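Local coordinates for STM4351 (PDB 2Y7I), which binds arginine with high specificity as a periplasmic solute-binding protein of Salmonella, and also binds zinc ions, at residues Lys41-Glu46 / Gln204-Ala209; Phe85-Tyr90 / Ala209-Lys214; Val98-Ala103 / Lys150-Glu155. All coordinates share one frame; numbering follows the deposited sequence. Where two conformers were deposited one is given.

Interaction 1 of 3, residues Lys41-Glu46 / Gln204-Ala209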
loop_
_atom_site.group_PDB
_atom_site.type_symbol
_atom_site.label_atom_id
_atom_site.label_comp_id
_atom_site.label_asym_id
_atom_site.label_seq_id
_atom_site.Cartn_x
_atom_site.Cartn_y
_atom_site.Cartn_z
ATOM N N LYS A 41 2.978 1.439 15.580
ATOM C CA LYS A 41 1.632 1.743 16.075
ATOM C C LYS A 41 0.702 0.529 15.956
ATOM O O LYS A 41 -0.010 0.200 16.904
ATOM C CB LYS A 41 1.035 2.976 15.386
ATOM C CG LYS A 41 -0.283 3.432 16.016
ATOM C CD LYS A 41 -0.705 4.806 15.519
ATOM C CE LYS A 41 -1.930 5.296 16.287
ATOM N NZ LYS A 41 -2.374 6.646 15.838
ATOM N N GLU A 42 0.733 -0.151 14.807
ATOM C CA GLU A 42 -0.068 -1.375 14.610
ATOM C C GLU A 42 0.345 -2.494 15.557
ATOM O O GLU A 42 -0.465 -3.350 15.910
ATOM C CB GLU A 42 0.010 -1.877 13.162
ATOM C CG GLU A 42 -0.748 -1.043 12.138
ATOM C CD GLU A 42 -2.264 -1.030 12.347
ATOM O OE1 GLU A 42 -2.797 -1.875 13.098
ATOM O OE2 GLU A 42 -2.921 -0.150 11.750
ATOM N N MET A 43 1.606 -2.474 15.981
ATOM C CA MET A 43 2.132 -3.484 16.899
ATOM C C MET A 43 1.977 -3.075 18.368
ATOM O O MET A 43 2.423 -3.798 19.266
ATOM C CB MET A 43 3.599 -3.763 16.582
ATOM C CG MET A 43 3.818 -4.468 15.234
ATOM S SD MET A 43 5.553 -4.734 14.840
ATOM C CE MET A 43 6.113 -5.678 16.255
ATOM N N GLN A 44 1.345 -1.920 18.589
ATOM C CA GLN A 44 1.189 -1.315 19.921
ATOM C C GLN A 44 2.535 -1.179 20.635
ATOM O O GLN A 44 2.664 -1.467 21.830
ATOM C CB GLN A 44 0.149 -2.072 20.757
ATOM C CG GLN A 44 -1.259 -1.888 20.224
ATOM C CD GLN A 44 -2.277 -2.783 20.904
ATOM O OE1 GLN A 44 -2.158 -4.013 20.890
ATOM N NE2 GLN A 44 -3.296 -2.167 21.497
ATOM N N ALA A 45 3.529 -0.736 19.864
ATOM C CA ALA A 45 4.900 -0.565 20.316
ATOM C C ALA A 45 5.375 0.856 20.082
ATOM O O ALA A 45 4.877 1.556 19.196
ATOM C CB ALA A 45 5.823 -1.532 19.582
ATOM N N GLU A 46 6.343 1.272 20.895
ATOM C CA GLU A 46 7.072 2.504 20.667
ATOM C C GLU A 46 8.233 2.190 19.728
ATOM O O GLU A 46 8.642 1.030 19.600
ATOM C CB GLU A 46 7.593 3.071 21.989
ATOM C CG GLU A 46 6.506 3.577 22.951
ATOM C CD GLU A 46 6.085 5.016 22.667
ATOM O OE1 GLU A 46 6.966 5.904 22.611
ATOM O OE2 GLU A 46 4.870 5.261 22.496
ATOM N N GLN A 204 6.814 -12.046 11.651
ATOM C CA GLN A 204 5.397 -12.206 11.300
ATOM C C GLN A 204 4.498 -11.111 11.895
ATOM O O GLN A 204 3.477 -10.754 11.308
ATOM C CB GLN A 204 4.877 -13.612 11.625
ATOM C CG GLN A 204 5.551 -14.761 10.827
ATOM C CD GLN A 204 6.027 -14.375 9.413
ATOM O OE1 GLN A 204 5.328 -13.685 8.658
ATOM N NE2 GLN A 204 7.227 -14.833 9.056
ATOM N N GLU A 205 4.889 -10.578 13.050
ATOM C CA GLU A 205 4.198 -9.431 13.627
ATOM C C GLU A 205 4.358 -8.231 12.707
ATOM O O GLU A 205 3.395 -7.507 12.450
ATOM C CB GLU A 205 4.790 -9.068 14.973
ATOM C CG GLU A 205 4.231 -9.816 16.141
ATOM C CD GLU A 205 4.622 -9.134 17.436
ATOM O OE1 GLU A 205 5.768 -9.336 17.890
ATOM O OE2 GLU A 205 3.801 -8.357 17.965
ATOM N N ILE A 206 5.584 -8.034 12.229
ATOM C CA ILE A 206 5.915 -6.940 11.312
ATOM C C ILE A 206 5.149 -7.087 9.996
ATOM O O ILE A 206 4.593 -6.109 9.481
ATOM C CB ILE A 206 7.438 -6.860 11.050
ATOM C CG1 ILE A 206 8.154 -6.246 12.259
ATOM C CG2 ILE A 206 7.746 -6.036 9.788
ATOM C CD1 ILE A 206 9.660 -6.396 12.204
ATOM N N ASN A 207 5.127 -8.303 9.449
ATOM C CA ASN A 207 4.342 -8.566 8.236
ATOM C C ASN A 207 2.844 -8.316 8.406
ATOM O O ASN A 207 2.208 -7.727 7.531
ATOM C CB ASN A 207 4.591 -9.986 7.717
ATOM C CG ASN A 207 5.822 -10.067 6.833
ATOM O OD1 ASN A 207 6.147 -9.116 6.123
ATOM N ND2 ASN A 207 6.522 -11.197 6.884
ATOM N N ALA A 208 2.284 -8.765 9.527
ATOM C CA ALA A 208 0.871 -8.547 9.798
ATOM C C ALA A 208 0.580 -7.042 9.888
ATOM O O ALA A 208 -0.456 -6.585 9.416
ATOM C CB ALA A 208 0.443 -9.257 11.068
ATOM N N ALA A 209 1.506 -6.288 10.477
ATOM C CA ALA A 209 1.370 -4.835 10.588
ATOM C C ALA A 209 1.504 -4.142 9.225
ATOM O O ALA A 209 0.712 -3.249 8.897
ATOM C CB ALA A 209 2.388 -4.279 11.581
#
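The flat carboxylate of Glu205 has the terminal methyl of Met43 over one of its faces. Met43 CE is almost equally far from Glu205 CD, OE1 and OE2, at 3.9 Å from Glu205 CD, while OE2 takes a salt bridge from Arg6. Within helix 200-214, and so within one segment, two flat groups meet: Asn207 ND2 donates to Gln204 OE1 at 3.3 Å, close to the plane of the Asn207 amide but 36° above the carbonyl plane of Gln204. Met43 carries the contact. It runs straight through CG and SD and bends at the last torsion (chi3 57°), which turns CE onto Glu205, the two side chains crossing at about a right angle. On the way, Met43 SD passes Ile206 CG1 at 4.0 Å, and Met43 CG rests on Ala209 CB at 3.9 Å. Glu42 adds its CB, 3.7 Å from Ala209 CB. The small alanine lets the backbones close to 5.5 Å between Glu42 CA and Ala209 CA. Here helix 31-42 ends in a Schellman motif, with Gln44 at positive phi, and Met43, just after the helix, is directed between helix 200-214 and strand 7-12, where it also meets Leu202 and Leu8. The contact is van der Waals packing, partly methyl against carboxylate, and with Arg6 paired to Glu205 the charge beside the thioether is probably largely balanced.

Interaction 2 of 3, residues Phe85-Tyr90 / Ala209-Lys214; sequences FSQPYY and ALDKVK
Leu210 presses into the loop 85-90 and forms the tightly packed half of this contact. Its CD1 lies 3.7 Å from Ser86 OG, its CD2 3.9 Å from Tyr89 CB, and its CB lies alongside the amide end of Gln87, whose side chain runs past it in the opposite direction. The Gln87 amide is held at both ends. Lys214 NZ gives a hydrogen bond to Gln87 OE1 at 2.7 Å, in the carbonyl plane and on a lone pair, and Gln87 NE2 donates to Asp211 OD1 at 2.7 Å, arriving from above the carboxylate plane, the two flat groups being turned 57° apart. With both ends engaged, the rotation of the amide is fixed. The bend of Lys214 at chi3 (67°) brings its NZ to the loop, where it also reaches Pro88 O at 2.8 Å, nearly along the C=O axis. In the two-lobed fold of family 3 solute-binding proteins, this loop leads from strand 84-85 toward strand 95-100 in the sheet of the other lobe, and helix 200-214 packs against it. Tyr89 turns its ring away from the helix, and its hydroxyl bonds to Asp32. The outer side is looser. Pro88 points its ring away from the helix and comes no nearer than 4.8 Å by its side chain, and Asp211 is partly exposed, about 4 Å by its side chain from a bound zinc ion. Gln87 and Pro88 pack on Asp211 of the second subunit; the buried Lys214 NZ donates to Asp211 O there, and Lys214 NZ of that subunit to Asp211 O here.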
loop_
_atom_site.group_PDB
_atom_site.type_symbol
_atom_site.label_atom_id
_atom_site.label_comp_id
_atom_site.label_asym_id
_atom_site.label_seq_id
_atom_site.Cartn_x
_atom_site.Cartn_y
_atom_site.Cartn_z
ATOM N N PHE A 85 14.020 -10.859 5.660
ATOM C CA PHE A 85 13.256 -9.672 5.282
ATOM C C PHE A 85 11.749 -9.861 5.407
ATOM O O PHE A 85 11.227 -10.962 5.231
ATOM C CB PHE A 85 13.557 -9.256 3.847
ATOM C CG PHE A 85 14.898 -8.588 3.663
ATOM C CD1 PHE A 85 15.085 -7.253 4.012
ATOM C CD2 PHE A 85 15.958 -9.287 3.099
ATOM C CE1 PHE A 85 16.323 -6.621 3.819
ATOM C CE2 PHE A 85 17.194 -8.670 2.899
ATOM C CZ PHE A 85 17.374 -7.335 3.261
ATOM N N SER A 86 11.071 -8.758 5.705
ATOM C CA SER A 86 9.637 -8.644 5.546
ATOM C C SER A 86 9.270 -8.709 4.066
ATOM O O SER A 86 10.139 -8.719 3.187
ATOM C CB SER A 86 9.149 -7.304 6.097
ATOM O OG SER A 86 9.678 -6.226 5.328
ATOM N N GLN A 87 7.968 -8.763 3.815
ATOM C CA GLN A 87 7.397 -8.488 2.507
ATOM C C GLN A 87 7.948 -7.134 2.033
ATOM O O GLN A 87 8.329 -6.291 2.861
ATOM C CB GLN A 87 5.870 -8.404 2.636
ATOM C CG GLN A 87 5.413 -7.269 3.572
ATOM C CD GLN A 87 3.916 -7.138 3.661
ATOM O OE1 GLN A 87 3.287 -6.486 2.824
ATOM N NE2 GLN A 87 3.333 -7.754 4.675
ATOM N N PRO A 88 7.978 -6.906 0.710
ATOM C CA PRO A 88 8.388 -5.584 0.262
ATOM C C PRO A 88 7.438 -4.522 0.807
ATOM O O PRO A 88 6.231 -4.755 0.878
ATOM C CB PRO A 88 8.272 -5.674 -1.266
ATOM C CG PRO A 88 7.338 -6.809 -1.526
ATOM C CD PRO A 88 7.595 -7.779 -0.413
ATOM N N TYR A 89 7.973 -3.382 1.230
ATOM C CA TYR A 89 7.100 -2.271 1.620
ATOM C C TYR A 89 7.084 -1.177 0.556
ATOM O O TYR A 89 6.171 -0.361 0.532
ATOM C CB TYR A 89 7.402 -1.724 3.033
ATOM C CG TYR A 89 8.748 -1.041 3.171
ATOM C CD1 TYR A 89 8.890 0.332 2.926
ATOM C CD2 TYR A 89 9.872 -1.758 3.557
ATOM C CE1 TYR A 89 10.129 0.960 3.049
ATOM C CE2 TYR A 89 11.120 -1.134 3.672
ATOM C CZ TYR A 89 11.240 0.217 3.420
ATOM O OH TYR A 89 12.481 0.826 3.542
ATOM N N TYR A 90 8.070 -1.181 -0.334
ATOM C CA TYR A 90 8.153 -0.215 -1.426
ATOM C C TYR A 90 9.031 -0.821 -2.516
ATOM O O TYR A 90 9.831 -1.709 -2.230
ATOM C CB TYR A 90 8.741 1.120 -0.942
ATOM C CG TYR A 90 8.595 2.257 -1.934
ATOM C CD1 TYR A 90 7.343 2.799 -2.230
ATOM C CD2 TYR A 90 9.712 2.790 -2.576
ATOM C CE1 TYR A 90 7.210 3.852 -3.145
ATOM C CE2 TYR A 90 9.595 3.832 -3.481
ATOM C CZ TYR A 90 8.348 4.362 -3.756
ATOM O OH TYR A 90 8.245 5.393 -4.660
ATOM N N ALA A 209 1.506 -6.288 10.477
ATOM C CA ALA A 209 1.370 -4.835 10.588
ATOM C C ALA A 209 1.504 -4.142 9.225
ATOM O O ALA A 209 0.712 -3.249 8.897
ATOM C CB ALA A 209 2.388 -4.279 11.581
ATOM N N LEU A 210 2.489 -4.564 8.433
ATOM C CA LEU A 210 2.669 -4.037 7.066
ATOM C C LEU A 210 1.450 -4.286 6.162
ATOM O O LEU A 210 1.075 -3.415 5.366
ATOM C CB LEU A 210 3.944 -4.599 6.413
ATOM C CG LEU A 210 5.280 -3.932 6.754
ATOM C CD1 LEU A 210 6.433 -4.728 6.199
ATOM C CD2 LEU A 210 5.328 -2.485 6.235
ATOM N N ASP A 211 0.828 -5.461 6.292
ATOM C CA ASP A 211 -0.407 -5.770 5.556
ATOM C C ASP A 211 -1.453 -4.688 5.791
ATOM O O ASP A 211 -2.110 -4.227 4.855
ATOM C CB ASP A 211 -1.001 -7.114 5.994
ATOM C CG ASP A 211 -0.239 -8.294 5.455
ATOM O OD1 ASP A 211 0.691 -8.088 4.659
ATOM O OD2 ASP A 211 -0.579 -9.431 5.820
ATOM N N LYS A 212 -1.605 -4.303 7.054
ATOM C CA LYS A 212 -2.520 -3.239 7.425
ATOM C C LYS A 212 -2.048 -1.859 6.974
ATOM O O LYS A 212 -2.831 -1.116 6.387
ATOM C CB LYS A 212 -2.802 -3.266 8.932
ATOM C CG LYS A 212 -3.634 -4.464 9.356
ATOM C CD LYS A 212 -3.761 -4.541 10.873
ATOM C CE LYS A 212 -4.625 -5.717 11.277
ATOM N NZ LYS A 212 -4.358 -6.137 12.686
ATOM N N VAL A 213 -0.786 -1.514 7.245
ATOM C CA VAL A 213 -0.254 -0.194 6.863
ATOM C C VAL A 213 -0.347 0.021 5.354
ATOM O O VAL A 213 -0.780 1.083 4.903
ATOM C CB VAL A 213 1.206 0.033 7.361
ATOM C CG1 VAL A 213 1.810 1.296 6.762
ATOM C CG2 VAL A 213 1.239 0.102 8.899
ATOM N N LYS A 214 0.034 -0.994 4.582
ATOM C CA LYS A 214 0.025 -0.887 3.111
ATOM C C LYS A 214 -1.377 -0.773 2.510
ATOM O O LYS A 214 -1.528 -0.300 1.373
ATOM C CB LYS A 214 0.824 -2.025 2.470
ATOM C CG LYS A 214 2.325 -1.916 2.723
ATOM C CD LYS A 214 3.052 -3.218 2.417
ATOM C CE LYS A 214 3.023 -3.536 0.918
ATOM N NZ LYS A 214 3.495 -4.924 0.655
#

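Interaction 3 of 3, residues Val98-Ala103 / Lys150-Glu155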
loop_
_atom_site.group_PDB
_atom_site.type_symbol
_atom_site.label_atom_id
_atom_site.label_comp_id
_atom_site.label_asym_id
_atom_site.label_seq_id
_atom_site.Cartn_x
_atom_site.Cartn_y
_atom_site.Cartn_z
ATOM N N VAL A 98 24.580 11.125 -10.807
ATOM C CA VAL A 98 24.480 12.573 -10.921
ATOM C C VAL A 98 25.871 13.125 -11.246
ATOM O O VAL A 98 26.853 12.708 -10.648
ATOM C CB VAL A 98 23.851 13.226 -9.670
ATOM C CG1 VAL A 98 24.602 12.822 -8.352
ATOM C CG2 VAL A 98 23.727 14.743 -9.851
ATOM N N THR A 99 25.942 14.008 -12.247
ATOM C CA THR A 99 27.201 14.642 -12.658
ATOM C C THR A 99 26.933 16.124 -12.837
ATOM O O THR A 99 25.792 16.554 -12.723
ATOM C CB THR A 99 27.755 14.059 -13.985
ATOM O OG1 THR A 99 26.999 14.559 -15.101
ATOM C CG2 THR A 99 27.737 12.502 -13.970
ATOM N N ARG A 100 27.967 16.906 -13.128
ATOM C CA ARG A 100 27.744 18.269 -13.596
ATOM C C ARG A 100 26.850 18.192 -14.842
ATOM O O ARG A 100 27.027 17.304 -15.666
ATOM C CB ARG A 100 29.073 18.948 -13.917
ATOM C CG ARG A 100 29.795 19.506 -12.690
ATOM C CD ARG A 100 31.251 19.891 -12.979
ATOM N NE ARG A 100 31.525 20.080 -14.408
ATOM C CZ ARG A 100 32.092 19.166 -15.204
ATOM N NH1 ARG A 100 32.458 17.972 -14.723
ATOM N NH2 ARG A 100 32.286 19.445 -16.489
ATOM N N LYS A 101 25.889 19.106 -14.960
ATOM C CA LYS A 101 24.854 19.035 -15.995
ATOM C C LYS A 101 25.475 19.046 -17.395
ATOM O O LYS A 101 26.259 19.915 -17.714
ATOM C CB LYS A 101 23.863 20.195 -15.820
ATOM C CG LYS A 101 22.757 20.284 -16.849
ATOM C CD LYS A 101 21.821 21.453 -16.526
ATOM C CE LYS A 101 22.551 22.796 -16.632
ATOM N NZ LYS A 101 21.786 23.924 -16.005
ATOM N N GLY A 102 25.145 18.054 -18.212
ATOM C CA GLY A 102 25.675 17.998 -19.581
ATOM C C GLY A 102 27.068 17.413 -19.733
ATOM O O GLY A 102 27.533 17.230 -20.853
ATOM N N ALA A 103 27.742 17.104 -18.626
ATOM C CA ALA A 103 29.142 16.670 -18.698
ATOM C C ALA A 103 29.335 15.209 -19.125
ATOM O O ALA A 103 30.375 14.861 -19.713
ATOM C CB ALA A 103 29.879 16.957 -17.375
ATOM N N LYS A 150 30.941 18.119 -5.435
ATOM C CA LYS A 150 30.891 19.566 -5.562
ATOM C C LYS A 150 32.265 20.233 -5.554
ATOM O O LYS A 150 32.456 21.271 -6.193
ATOM C CB LYS A 150 29.977 20.160 -4.497
ATOM C CG LYS A 150 28.499 19.907 -4.799
ATOM C CD LYS A 150 27.590 20.922 -4.154
ATOM C CE LYS A 150 27.220 20.528 -2.739
ATOM N NZ LYS A 150 25.915 21.169 -2.338
ATOM N N ASN A 151 33.204 19.607 -4.843
ATOM C CA ASN A 151 34.599 20.053 -4.761
ATOM C C ASN A 151 35.478 19.492 -5.886
ATOM O O ASN A 151 36.699 19.625 -5.843
ATOM C CB ASN A 151 35.196 19.675 -3.400
ATOM C CG ASN A 151 34.740 20.601 -2.277
ATOM O OD1 ASN A 151 34.625 20.191 -1.120
ATOM N ND2 ASN A 151 34.476 21.855 -2.619
ATOM N N ASN A 152 34.845 18.866 -6.880
ATOM C CA ASN A 152 35.536 18.231 -8.022
ATOM C C ASN A 152 36.476 17.058 -7.733
ATOM O O ASN A 152 37.346 16.732 -8.547
ATOM C CB ASN A 152 36.231 19.277 -8.920
ATOM C CG ASN A 152 35.346 19.740 -10.049
ATOM O OD1 ASN A 152 34.800 20.842 -10.006
ATOM N ND2 ASN A 152 35.176 18.890 -11.063
ATOM N N ARG A 153 36.302 16.421 -6.582
ATOM C CA ARG A 153 37.070 15.223 -6.272
ATOM C C ARG A 153 36.476 13.988 -6.945
ATOM O O ARG A 153 37.121 12.935 -7.033
ATOM C CB ARG A 153 37.175 15.027 -4.765
ATOM C CG ARG A 153 38.326 15.794 -4.159
ATOM C CD ARG A 153 38.503 15.451 -2.693
ATOM N NE ARG A 153 39.914 15.246 -2.356
ATOM C CZ ARG A 153 40.473 14.051 -2.175
ATOM N NH1 ARG A 153 39.743 12.942 -2.294
ATOM N NH2 ARG A 153 41.763 13.959 -1.862
ATOM N N LEU A 154 35.238 14.129 -7.412
ATOM C CA LEU A 154 34.551 13.065 -8.125
ATOM C C LEU A 154 33.921 13.637 -9.371
ATOM O O LEU A 154 33.628 14.834 -9.420
ATOM C CB LEU A 154 33.434 12.463 -7.264
ATOM C CG LEU A 154 33.764 11.872 -5.893
ATOM C CD1 LEU A 154 32.457 11.587 -5.157
ATOM C CD2 LEU A 154 34.601 10.605 -6.033
ATOM N N GLU A 155 33.703 12.783 -10.366
ATOM C CA GLU A 155 32.937 13.179 -11.547
ATOM C C GLU A 155 31.453 12.852 -11.437
ATOM O O GLU A 155 30.628 13.463 -12.116
ATOM C CB GLU A 155 33.532 12.581 -12.824
ATOM C CG GLU A 155 34.871 13.209 -13.194
ATOM C CD GLU A 155 34.766 14.718 -13.361
ATOM O OE1 GLU A 155 34.281 15.162 -14.419
ATOM O OE2 GLU A 155 35.165 15.463 -12.436
HETATM O O HOH W 1 30.604 15.891 -13.108
#
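Arg100 and Glu155 lean across one another at a slant, with the guanidinium and carboxylate planes 42° apart. Glu155 OE1 comes to the edge of the guanidinium, in its plane, and forms a salt bridge with Arg100 NH1 at 3.4 Å. The pairing is long, and OE1 is also hydrogen-bonded with the hydroxyl of Tyr104, its stronger partner. Both chains are bent to meet: in Glu155 the bend at chi2 (-57°) turns OE1 toward Arg100, and Arg100 kinks at chi3. Asn152, in the Schellman motif that ends helix 142-150, has its ND2 only loosely near Arg100 CD, at 4.5 Å. Next to the charged pair along the chain, strands 95-100 and 156-160 are antiparallel neighbours in the five-stranded sheet of this lobe, and Val98 and Val157 are joined by backbone hydrogen bonds. Glu155 lies just ahead of strand 156-160, and there a water links the two backbones, accepting from Arg100 N at 2.8 Å and donating to Glu155 O at 2.6 Å. The same Glu155 carbonyl lies against Thr99, 3.5 Å from Thr99 CB. Thr99 OG1 turns the other way and donates to Arg100 O at 2.8 Å, 43° above the carbonyl plane; from the opposite face of that plane comes Ala103 N, which closes the type II turn from Arg100 to Ala103, with Gly102 at positive phi.

Interactions 1 and 2 load the same helix, 200-214, and share Ala209; they even touch, since Asn207 OD1 probably accepts from Gln87 N. Both are buried, yet their chemistry differs: 41-46 meets the helix by van der Waals packing, whereas 85-90 is held by hydrogen bonds beside the interface with the second subunit. Interaction 3 stands apart, its centre about 43 Å from that of interaction 1 and on the opposite side of the chain's centre. It is partly exposed and depends on a water and a long salt bridge at the end of an inner strand of the other lobe's sheet. Along the chain it is nested inside the loops closed by interactions 1 and 2.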